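Local coordinates for iron-sulfur cluster assembly protein SufA (Escherichia coli, PDB 2D2A) that assembles [2Fe-2S] and [4Fe-4S] clusters under oxidative stress and iron limitation and passes them to target proteins such as ferredoxin and aconitase, at residues P59-V64 against L80-E85. Numbering follows the deposited sequence.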
ATOM      1  N   PRO A  59      17.508  -1.574 -15.315  1.00 23.89           N
ATOM      2  CA  PRO A  59      18.453  -0.698 -16.140  1.00 25.21           C
ATOM      3  C   PRO A  59      17.847   0.606 -16.610  1.00 26.38           C
ATOM      4  O   PRO A  59      16.511   0.619 -16.810  1.00 40.61           O
ATOM      5  CB  PRO A  59      18.593  -1.394 -17.488  1.00 25.71           C
ATOM      6  CG  PRO A  59      16.975  -2.094 -17.752  1.00 23.89           C
ATOM      7  CD  PRO A  59      17.069  -2.752 -16.271  1.00 27.16           C
ATOM      8  N   GLY A  60      18.699   1.582 -16.843  1.00 30.74           N
ATOM      9  CA  GLY A  60      18.080   2.906 -17.029  1.00 31.02           C
ATOM     10  C   GLY A  60      17.371   3.558 -15.814  1.00 28.23           C
ATOM     11  O   GLY A  60      17.320   4.762 -15.778  1.00 30.32           O
ATOM     12  N   MET A  61      16.982   2.873 -14.751  1.00 26.79           N
ATOM     13  CA  MET A  61      16.460   3.447 -13.535  1.00 28.38           C
ATOM     14  C   MET A  61      17.579   4.131 -12.712  1.00 25.31           C
ATOM     15  O   MET A  61      18.574   3.496 -12.432  1.00 24.40           O
ATOM     16  CB  MET A  61      15.764   2.359 -12.742  1.00 29.83           C
ATOM     17  CG  MET A  61      14.891   2.984 -11.661  1.00 30.84           C
ATOM     18  SD  MET A  61      14.270   1.728 -10.645  1.00 26.35           S
ATOM     19  CE  MET A  61      14.023   2.653  -9.121  1.00 21.72           C
ATOM     20  N   VAL A  62      17.459   5.433 -12.489  1.00 22.47           N
ATOM     21  CA  VAL A  62      18.494   6.152 -11.681  1.00 24.10           C
ATOM     22  C   VAL A  62      18.137   6.289 -10.240  1.00 20.67           C
ATOM     23  O   VAL A  62      18.995   6.442  -9.397  1.00 25.22           O
ATOM     24  CB  VAL A  62      19.042   7.519 -12.221  1.00 24.17           C
ATOM     25  CG1 VAL A  62      19.700   7.236 -13.656  1.00 21.99           C
ATOM     26  CG2 VAL A  62      17.910   8.497 -12.372  1.00 28.40           C
ATOM     27  N   GLY A  63      16.881   6.207  -9.943  1.00 18.13           N
ATOM     28  CA  GLY A  63      16.412   6.564  -8.602  1.00 17.81           C
ATOM     29  C   GLY A  63      14.888   6.602  -8.543  1.00 14.86           C
ATOM     30  O   GLY A  63      14.247   6.084  -9.376  1.00 10.33           O
ATOM     31  N   VAL A  64      14.360   7.033  -7.432  1.00 16.59           N
ATOM     32  CA  VAL A  64      12.890   7.305  -7.300  1.00 16.60           C
ATOM     33  C   VAL A  64      12.645   8.850  -7.131  1.00 19.85           C
ATOM     34  O   VAL A  64      13.549   9.730  -6.978  1.00 21.76           O
ATOM     35  CB  VAL A  64      12.420   6.593  -6.141  1.00 15.32           C
ATOM     36  CG1 VAL A  64      12.850   5.202  -6.238  1.00  2.07           C
ATOM     37  CG2 VAL A  64      12.911   7.204  -4.875  1.00 14.27           C
ATOM     38  N   LEU A  80       5.458   8.161  -5.120  1.00 18.91           N
ATOM     39  CA  LEU A  80       6.861   7.723  -5.394  1.00 21.77           C
ATOM     40  C   LEU A  80       6.980   6.964  -6.681  1.00 21.64           C
ATOM     41  O   LEU A  80       6.354   5.899  -6.864  1.00 20.30           O
ATOM     42  CB  LEU A  80       7.425   6.761  -4.324  1.00 21.90           C
ATOM     43  CG  LEU A  80       8.821   7.127  -3.757  1.00 28.96           C
ATOM     44  CD1 LEU A  80       9.525   5.929  -3.465  1.00 29.32           C
ATOM     45  CD2 LEU A  80       9.749   8.200  -4.309  1.00 26.26           C
ATOM     46  N   ASP A  81       7.874   7.403  -7.520  1.00 22.81           N
ATOM     47  CA  ASP A  81       7.960   6.803  -8.837  1.00 24.07           C
ATOM     48  C   ASP A  81       9.342   6.606  -9.140  1.00 24.30           C
ATOM     49  O   ASP A  81      10.259   7.286  -8.679  1.00 25.03           O
ATOM     50  CB  ASP A  81       7.188   7.491 -10.021  1.00 24.50           C
ATOM     51  CG  ASP A  81       6.126   6.466 -10.692  1.00 33.52           C
ATOM     52  OD1 ASP A  81       6.480   5.069 -10.957  1.00 32.77           O
ATOM     53  OD2 ASP A  81       4.951   7.003 -10.915  1.00 41.82           O
ATOM     54  N   SER A  82       9.523   5.547  -9.927  1.00 26.68           N
ATOM     55  CA  SER A  82      10.822   5.168 -10.580  1.00 23.46           C
ATOM     56  C   SER A  82      11.178   6.301 -11.473  1.00 21.56           C
ATOM     57  O   SER A  82      10.174   6.899 -12.134  1.00 24.91           O
ATOM     58  CB  SER A  82      10.434   4.044 -11.374  1.00 23.13           C
ATOM     59  OG  SER A  82      11.547   3.417 -11.578  1.00 33.54           O
ATOM     60  N   VAL A  83      12.448   6.730 -11.538  1.00 18.63           N
ATOM     61  CA  VAL A  83      12.795   7.802 -12.496  1.00 21.25           C
ATOM     62  C   VAL A  83      13.943   7.424 -13.280  1.00 22.97           C
ATOM     63  O   VAL A  83      14.811   6.716 -12.768  1.00 23.92           O
ATOM     64  CB  VAL A  83      13.032   9.272 -11.746  1.00 22.34           C
ATOM     65  CG1 VAL A  83      14.207   9.269 -10.854  1.00 30.26           C
ATOM     66  CG2 VAL A  83      13.347  10.346 -12.570  1.00 23.66           C
ATOM     67  N   SER A  84      14.043   7.877 -14.538  1.00 26.97           N
ATOM     68  CA  SER A  84      15.384   7.680 -15.346  1.00 26.79           C
ATOM     69  C   SER A  84      16.059   8.978 -15.719  1.00 28.05           C
ATOM     70  O   SER A  84      17.170   9.069 -15.577  1.00 28.24           O
ATOM     71  CB  SER A  84      15.166   6.983 -16.666  1.00 25.07           C
ATOM     72  OG  SER A  84      14.324   5.974 -16.435  1.00 30.48           O
ATOM     73  N   GLU A  85      15.291   9.982 -16.090  1.00 33.06           N
ATOM     74  CA  GLU A  85      15.659  11.285 -16.671  1.00 37.83           C
ATOM     75  C   GLU A  85      14.999  12.293 -15.656  1.00 36.99           C
ATOM     76  O   GLU A  85      13.790  12.600 -15.719  1.00 38.63           O
ATOM     77  CB  GLU A  85      15.038  11.399 -18.171  1.00 40.32           C
ATOM     78  CG  GLU A  85      14.739  12.814 -18.872  1.00 49.49           C
ATOM     79  CD  GLU A  85      13.192  13.327 -19.019  1.00 55.42           C
ATOM     80  OE1 GLU A  85      13.152  14.255 -19.874  1.00 57.08           O
ATOM     81  OE2 GLU A  85      12.082  12.987 -18.267  1.00 51.45           O
TER
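Val-83 faces both Val-62 and Gly-63 across the open end of the antiparallel hairpin formed by strands 63-71 and 75-83, the pattern of a classic beta bulge. Val-62 N donates to Val-83 O (3.0 Å) in the plane of that carbonyl, whereas Val-83 N reaches Gly-63 O (2.9 Å) from well above the carbonyl plane. Val-83 CG1, set between its own backbone N and carbonyl carbon (chi1 66°), lies against the Gly-63 carbonyl, 3.5 Å from Gly-63 O; the same methyl meets Val-62 CG2 at 4.1 Å. Phe-101 of strand 98-103 touches both valines. Val-64 forms a non-hydrogen-bonded pair with Ser-82 but reaches diagonally to Leu-80, Val-64 CG2 approaching Leu-80 CD2 to 3.4 Å; Ile-51 of helix 45-57 and Leu-122 of the second subunit also pack on Val-64. Met-61, with CG anti to the backbone N (chi1 -165°) and the chain extended beyond it, brings SD to 3.3 Å from Ser-82 OG, while Leu-54 touches it from helix 45-57. The contact is thus mixed: two main-chain bonds set the bulge, small aliphatic contacts fill in beside them, and Val-64 is also hydrogen-bonded through its backbone to strand 98-103.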